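Local coordinates for Er-derived vesicles protein ERV41 (Saccharomyces cerevisiae, PDB 3ZLC), which rides in COPII-coated vesicles from the endoplasmic reticulum, is required for efficient transport of a subset of secretory proteins to the Golgi, and facilitates retrograde traffic back, at residues N29-W34 with E113-H118; N159-G164 with N210-N215. One frame throughout, in Å; residues are numbered along the deposited sequence.

Contact 1 (N29-W34 with E113-H118); sequences NTKCDW and EFNGCH
C32 and C117 are joined by a disulfide, SG to SG 2.0 Å, with a chi3 of 101° that sets the two CB arms roughly perpendicular. This covalent cross-link ties the 3-10 turn at C32, in the loop after strand 19-28, to strand 117-126, the neighbour of 19-28 in one sheet of this lumenal domain. Hydrogen bonding centres on the side-chain amide of N29. Its CG lies anti to the backbone N (chi1 -163°), which carries ND2 out to two carbonyls. N29 ND2 donates to N115 O at 2.6 Å, in the carbonyl plane, and to E113 O at 3.2 Å, from above that carbonyl's plane; both lie near the N29 amide plane. Water reinforces the grip: one molecule donates to both N29 OD1 and E113 O, and another joins N29 O to N115 ND2. With an alanine here, the carbonyls of E113 and N115 are likely to lose their common donor and the 113-115 segment to be held less firmly. Van der Waals contact is modest: the bent chain of K31 crosses the N115 side chain at about a right angle, K31 CD 3.8 Å from N115 CB. N155 also binds N29 OD1, and K153 O takes the T30 hydroxyl. L55 of strand 53-57 touches both cysteines, and L35 of strand 35-41 packs against T30 and C117.

Contact 2 (N159-G164 with N210-N215); sequences NEFSFG and NQYSVN
Y212 turns its CG between its backbone N and carbonyl carbon (chi1 66°), a rotation that lays the ring over residues 161-163 and delivers its hydroxyl to F161. F163 has CG anti to its own carbonyl carbon, and this turns its ring edge to one face of the tyrosine. The two rings form a T-shaped pair: the CD1-CE1 edge of F163 points at that face of Y212, toward the rim, with centroids 5.4 Å apart and planes at 79°. F163 CD1 comes within 3.7 Å of Y212 CD1. At the far end of the tyrosine, OH donates to F161 O at 2.7 Å, tilted from the carbonyl plane, while Y212 OH also lies at the edge of the F161 ring, 3.7 Å from F161 CD2. N210 meets the backbone and CB of F163: its ND2 reaches F163 O at 3.3 Å in a weak, bent bond, and its CB rests against F163 CB. Two waters fill out the polar seam. One accepts from F163 N and donates to N210 O; the other accepts from N210 N, its oxygen 2.8 Å from F163 O, to which it may donate. The contact packs strand 156-163 of one sheet against strand 209-219 of the other; the two segments run 118° apart, joined by side chains and water rather than a ladder of direct backbone bonds. R127 holds N210 OD1, D208 also binds its ND2, and L174 N donates to Y212 OH. The tyrosine hydroxyl thus both gives and receives, its polarity satisfied within a buried aromatic setting.

From the N terminus, strand 19-28 runs into the loop 29-34, where contact 1 closes a long excursion by tying that loop to 113-118, which leads into strand 117-126. The chain then goes on through strand 130-136 to strand 156-163, whose end opens contact 2; strand 188-200 follows before strand 209-219 closes it. The two loops are in series, neither nested nor crossed, and the contact centres lie about 24 Å apart. Both reach the six-stranded sheet, in which strand 19-28 lies between 117-126 and 156-163. Contact 1 secures a loop leading from it to strand 35-41; contact 2 joins it to the other sheet of this lumenal domain.

Contact 1 (N29-W34 with E113-H118)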
loop_
_atom_site.group_PDB
_atom_site.type_symbol
_atom_site.label_atom_id
_atom_site.label_comp_id
_atom_site.label_asym_id
_atom_site.label_seq_id
_atom_site.Cartn_x
_atom_site.Cartn_y
_atom_site.Cartn_z
ATOM N N ASN A 29 -5.142 -6.922 -8.530
ATOM C CA ASN A 29 -5.569 -7.820 -9.623
ATOM C C ASN A 29 -6.918 -8.486 -9.325
ATOM O O ASN A 29 -7.145 -9.647 -9.677
ATOM C CB ASN A 29 -4.468 -8.877 -9.839
ATOM C CG ASN A 29 -4.561 -9.625 -11.168
ATOM O OD1 ASN A 29 -3.752 -10.523 -11.403
ATOM N ND2 ASN A 29 -5.518 -9.261 -12.043
ATOM N N THR A 30 -7.824 -7.725 -8.711
ATOM C CA THR A 30 -9.194 -8.179 -8.421
ATOM C C THR A 30 -10.165 -7.022 -8.681
ATOM O O THR A 30 -9.817 -5.853 -8.452
ATOM C CB THR A 30 -9.326 -8.624 -6.943
ATOM O OG1 THR A 30 -8.377 -9.672 -6.663
ATOM C CG2 THR A 30 -10.745 -9.117 -6.636
ATOM N N LYS A 31 -11.359 -7.337 -9.185
ATOM C CA LYS A 31 -12.400 -6.321 -9.409
ATOM C C LYS A 31 -12.761 -5.640 -8.100
ATOM O O LYS A 31 -12.758 -6.287 -7.047
ATOM C CB LYS A 31 -13.664 -6.952 -9.989
ATOM C CG LYS A 31 -13.417 -7.884 -11.151
ATOM C CD LYS A 31 -13.000 -7.134 -12.378
ATOM C CE LYS A 31 -14.138 -7.090 -13.379
ATOM N NZ LYS A 31 -13.757 -6.277 -14.566
ATOM N N CYS A 32 -13.071 -4.344 -8.157
ATOM C CA CYS A 32 -13.249 -3.536 -6.939
ATOM C C CYS A 32 -14.327 -4.076 -5.988
ATOM O O CYS A 32 -14.152 -4.066 -4.768
ATOM C CB CYS A 32 -13.598 -2.092 -7.309
ATOM S SG CYS A 32 -12.321 -1.220 -8.236
ATOM N N ASP A 33 -15.441 -4.528 -6.548
ATOM C CA ASP A 33 -16.615 -4.874 -5.742
ATOM C C ASP A 33 -16.423 -6.151 -4.897
ATOM O O ASP A 33 -17.229 -6.446 -4.011
ATOM C CB ASP A 33 -17.870 -4.963 -6.633
ATOM C CG ASP A 33 -18.464 -3.578 -6.986
ATOM O OD1 ASP A 33 -17.878 -2.545 -6.624
ATOM O OD2 ASP A 33 -19.522 -3.519 -7.637
ATOM N N TRP A 34 -15.354 -6.899 -5.158
ATOM C CA TRP A 34 -15.024 -8.051 -4.314
ATOM C C TRP A 34 -14.230 -7.610 -3.086
ATOM O O TRP A 34 -14.038 -8.385 -2.145
ATOM C CB TRP A 34 -14.166 -9.071 -5.078
ATOM C CG TRP A 34 -14.842 -9.745 -6.244
ATOM C CD1 TRP A 34 -14.486 -9.642 -7.559
ATOM C CD2 TRP A 34 -15.965 -10.636 -6.203
ATOM N NE1 TRP A 34 -15.322 -10.403 -8.334
ATOM C CE2 TRP A 34 -16.244 -11.018 -7.528
ATOM C CE3 TRP A 34 -16.773 -11.136 -5.177
ATOM C CZ2 TRP A 34 -17.283 -11.882 -7.854
ATOM C CZ3 TRP A 34 -17.806 -11.997 -5.501
ATOM C CH2 TRP A 34 -18.056 -12.360 -6.829
ATOM N N GLU A 113 -7.508 -12.851 -16.077
ATOM C CA GLU A 113 -6.118 -12.503 -15.767
ATOM C C GLU A 113 -5.956 -11.005 -15.522
ATOM O O GLU A 113 -5.007 -10.579 -14.863
ATOM C CB GLU A 113 -5.180 -12.924 -16.907
ATOM C CG GLU A 113 -4.642 -14.349 -16.816
ATOM C CD GLU A 113 -3.738 -14.708 -17.987
ATOM O OE1 GLU A 113 -3.216 -13.780 -18.641
ATOM O OE2 GLU A 113 -3.554 -15.916 -18.259
ATOM N N PHE A 114 -6.884 -10.211 -16.053
ATOM C CA PHE A 114 -6.753 -8.759 -16.011
ATOM C C PHE A 114 -7.750 -8.048 -15.101
ATOM O O PHE A 114 -7.734 -6.809 -15.037
ATOM C CB PHE A 114 -6.823 -8.180 -17.430
ATOM C CG PHE A 114 -5.851 -8.817 -18.381
ATOM C CD1 PHE A 114 -4.484 -8.681 -18.180
ATOM C CD2 PHE A 114 -6.299 -9.566 -19.466
ATOM C CE1 PHE A 114 -3.580 -9.273 -19.043
ATOM C CE2 PHE A 114 -5.398 -10.156 -20.342
ATOM C CZ PHE A 114 -4.036 -10.012 -20.129
ATOM N N ASN A 115 -8.609 -8.818 -14.419
ATOM C CA ASN A 115 -9.441 -8.282 -13.338
ATOM C C ASN A 115 -8.615 -7.307 -12.532
ATOM O O ASN A 115 -7.504 -7.651 -12.118
ATOM C CB ASN A 115 -9.904 -9.403 -12.397
ATOM C CG ASN A 115 -10.887 -10.353 -13.051
ATOM O OD1 ASN A 115 -11.498 -10.026 -14.067
ATOM N ND2 ASN A 115 -11.056 -11.535 -12.462
ATOM N N GLY A 116 -9.112 -6.088 -12.318
ATOM C CA GLY A 116 -8.320 -5.121 -11.567
ATOM C C GLY A 116 -9.103 -4.013 -10.893
ATOM O O GLY A 116 -10.208 -3.682 -11.310
ATOM N N CYS A 117 -8.520 -3.449 -9.836
ATOM C CA CYS A 117 -9.088 -2.300 -9.146
ATOM C C CYS A 117 -7.980 -1.300 -8.835
ATOM O O CYS A 117 -6.921 -1.668 -8.306
ATOM C CB CYS A 117 -9.744 -2.714 -7.836
ATOM S SG CYS A 117 -10.675 -1.366 -7.036
ATOM N N HIS A 118 -8.232 -0.045 -9.192
ATOM C CA HIS A 118 -7.346 1.064 -8.863
ATOM C C HIS A 118 -7.855 1.677 -7.562
ATOM O O HIS A 118 -8.931 2.292 -7.536
ATOM C CB HIS A 118 -7.394 2.100 -9.985
ATOM C CG HIS A 118 -6.473 3.262 -9.783
ATOM N ND1 HIS A 118 -6.576 4.430 -10.516
ATOM C CD2 HIS A 118 -5.411 3.431 -8.954
ATOM C CE1 HIS A 118 -5.636 5.275 -10.128
ATOM N NE2 HIS A 118 -4.913 4.700 -9.189
HETATM O O HOH W 1 -8.905 -11.544 -10.172
HETATM O O HOH W 2 -3.526 -12.463 -13.327
HETATM O O HOH W 3 -10.746 -5.894 -14.966
#

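Contact 2 (N159-G164 with N210-N215)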
loop_
_atom_site.group_PDB
_atom_site.type_symbol
_atom_site.label_atom_id
_atom_site.label_comp_id
_atom_site.label_asym_id
_atom_site.label_seq_id
_atom_site.Cartn_x
_atom_site.Cartn_y
_atom_site.Cartn_z
ATOM N N ASN A 159 1.771 2.157 -6.489
ATOM C CA ASN A 159 2.318 3.350 -7.129
ATOM C C ASN A 159 2.753 4.341 -6.063
ATOM O O ASN A 159 3.808 4.976 -6.191
ATOM C CB ASN A 159 1.299 3.987 -8.082
ATOM C CG ASN A 159 0.866 3.037 -9.158
ATOM O OD1 ASN A 159 1.708 2.520 -9.898
ATOM N ND2 ASN A 159 -0.449 2.754 -9.230
ATOM N N GLU A 160 1.950 4.448 -5.009
ATOM C CA GLU A 160 2.301 5.269 -3.845
ATOM C C GLU A 160 1.836 4.627 -2.553
ATOM O O GLU A 160 0.745 4.050 -2.495
ATOM C CB GLU A 160 1.668 6.674 -3.934
ATOM C CG GLU A 160 2.113 7.565 -2.739
ATOM C CD GLU A 160 1.441 8.932 -2.708
ATOM O OE1 GLU A 160 0.565 9.191 -3.564
ATOM O OE2 GLU A 160 1.787 9.741 -1.810
ATOM N N PHE A 161 2.669 4.738 -1.518
ATOM C CA PHE A 161 2.254 4.448 -0.153
ATOM C C PHE A 161 3.121 5.316 0.757
ATOM O O PHE A 161 4.320 5.079 0.882
ATOM C CB PHE A 161 2.438 2.971 0.198
ATOM C CG PHE A 161 1.804 2.602 1.498
ATOM C CD1 PHE A 161 0.423 2.482 1.588
ATOM C CD2 PHE A 161 2.574 2.413 2.642
ATOM C CE1 PHE A 161 -0.189 2.160 2.791
ATOM C CE2 PHE A 161 1.973 2.093 3.845
ATOM C CZ PHE A 161 0.590 1.971 3.923
ATOM N N SER A 162 2.526 6.348 1.348
ATOM C CA SER A 162 3.301 7.341 2.096
ATOM C C SER A 162 2.491 7.803 3.297
ATOM O O SER A 162 1.273 7.536 3.382
ATOM C CB SER A 162 3.653 8.541 1.202
ATOM O OG SER A 162 2.477 9.216 0.789
ATOM N N PHE A 163 3.172 8.484 4.216
ATOM C CA PHE A 163 2.573 8.992 5.456
ATOM C C PHE A 163 2.799 10.479 5.510
ATOM O O PHE A 163 3.954 10.947 5.408
ATOM C CB PHE A 163 3.272 8.375 6.672
ATOM C CG PHE A 163 3.091 6.889 6.777
ATOM C CD1 PHE A 163 3.929 6.024 6.092
ATOM C CD2 PHE A 163 2.050 6.358 7.532
ATOM C CE1 PHE A 163 3.759 4.642 6.173
ATOM C CE2 PHE A 163 1.867 4.966 7.624
ATOM C CZ PHE A 163 2.724 4.115 6.941
ATOM N N GLY A 164 1.716 11.233 5.680
ATOM C CA GLY A 164 1.835 12.669 5.870
ATOM C C GLY A 164 1.811 13.461 4.571
ATOM O O GLY A 164 1.181 13.053 3.588
ATOM N N ASN A 210 7.344 12.686 6.778
ATOM C CA ASN A 210 7.718 11.411 7.392
ATOM C C ASN A 210 8.414 10.559 6.363
ATOM O O ASN A 210 8.123 10.656 5.157
ATOM C CB ASN A 210 6.473 10.640 7.862
ATOM C CG ASN A 210 5.642 11.419 8.850
ATOM O OD1 ASN A 210 5.805 11.274 10.061
ATOM N ND2 ASN A 210 4.738 12.249 8.344
ATOM N N GLN A 211 9.311 9.705 6.834
ATOM C CA GLN A 211 9.882 8.676 5.981
ATOM C C GLN A 211 9.743 7.332 6.694
ATOM O O GLN A 211 9.550 7.280 7.922
ATOM C CB GLN A 211 11.355 9.008 5.689
ATOM C CG GLN A 211 12.252 9.124 6.943
ATOM C CD GLN A 211 13.574 9.785 6.609
ATOM O OE1 GLN A 211 13.602 10.936 6.164
ATOM N NE2 GLN A 211 14.679 9.055 6.793
ATOM N N TYR A 212 9.802 6.242 5.942
ATOM C CA TYR A 212 9.679 4.938 6.583
ATOM C C TYR A 212 10.633 3.913 6.016
ATOM O O TYR A 212 11.130 4.047 4.875
ATOM C CB TYR A 212 8.229 4.418 6.551
ATOM C CG TYR A 212 7.670 4.088 5.175
ATOM C CD1 TYR A 212 7.122 5.080 4.369
ATOM C CD2 TYR A 212 7.634 2.767 4.715
ATOM C CE1 TYR A 212 6.570 4.776 3.114
ATOM C CE2 TYR A 212 7.090 2.452 3.466
ATOM C CZ TYR A 212 6.555 3.447 2.687
ATOM O OH TYR A 212 6.039 3.122 1.452
ATOM N N SER A 213 10.905 2.906 6.844
ATOM C CA SER A 213 11.611 1.711 6.417
ATOM C C SER A 213 10.598 0.593 6.481
ATOM O O SER A 213 9.501 0.776 7.022
ATOM C CB SER A 213 12.797 1.402 7.329
ATOM O OG SER A 213 12.400 1.170 8.683
ATOM N N VAL A 214 10.946 -0.562 5.932
ATOM C CA VAL A 214 9.955 -1.629 5.793
ATOM C C VAL A 214 10.645 -2.972 5.788
ATOM O O VAL A 214 11.811 -3.094 5.369
ATOM C CB VAL A 214 9.088 -1.413 4.512
ATOM C CG1 VAL A 214 9.962 -1.358 3.285
ATOM C CG2 VAL A 214 8.025 -2.513 4.362
ATOM N N ASN A 215 9.964 -3.971 6.339
ATOM C CA ASN A 215 10.356 -5.360 6.115
ATOM C C ASN A 215 9.095 -6.103 5.642
ATOM O O ASN A 215 7.968 -5.661 5.940
ATOM C CB ASN A 215 11.103 -5.987 7.320
ATOM C CG ASN A 215 10.282 -6.013 8.606
ATOM O OD1 ASN A 215 9.367 -6.827 8.752
ATOM N ND2 ASN A 215 10.636 -5.156 9.562
HETATM O O HOH W 4 5.645 12.819 4.306
HETATM O O HOH W 5 6.133 8.649 3.913
#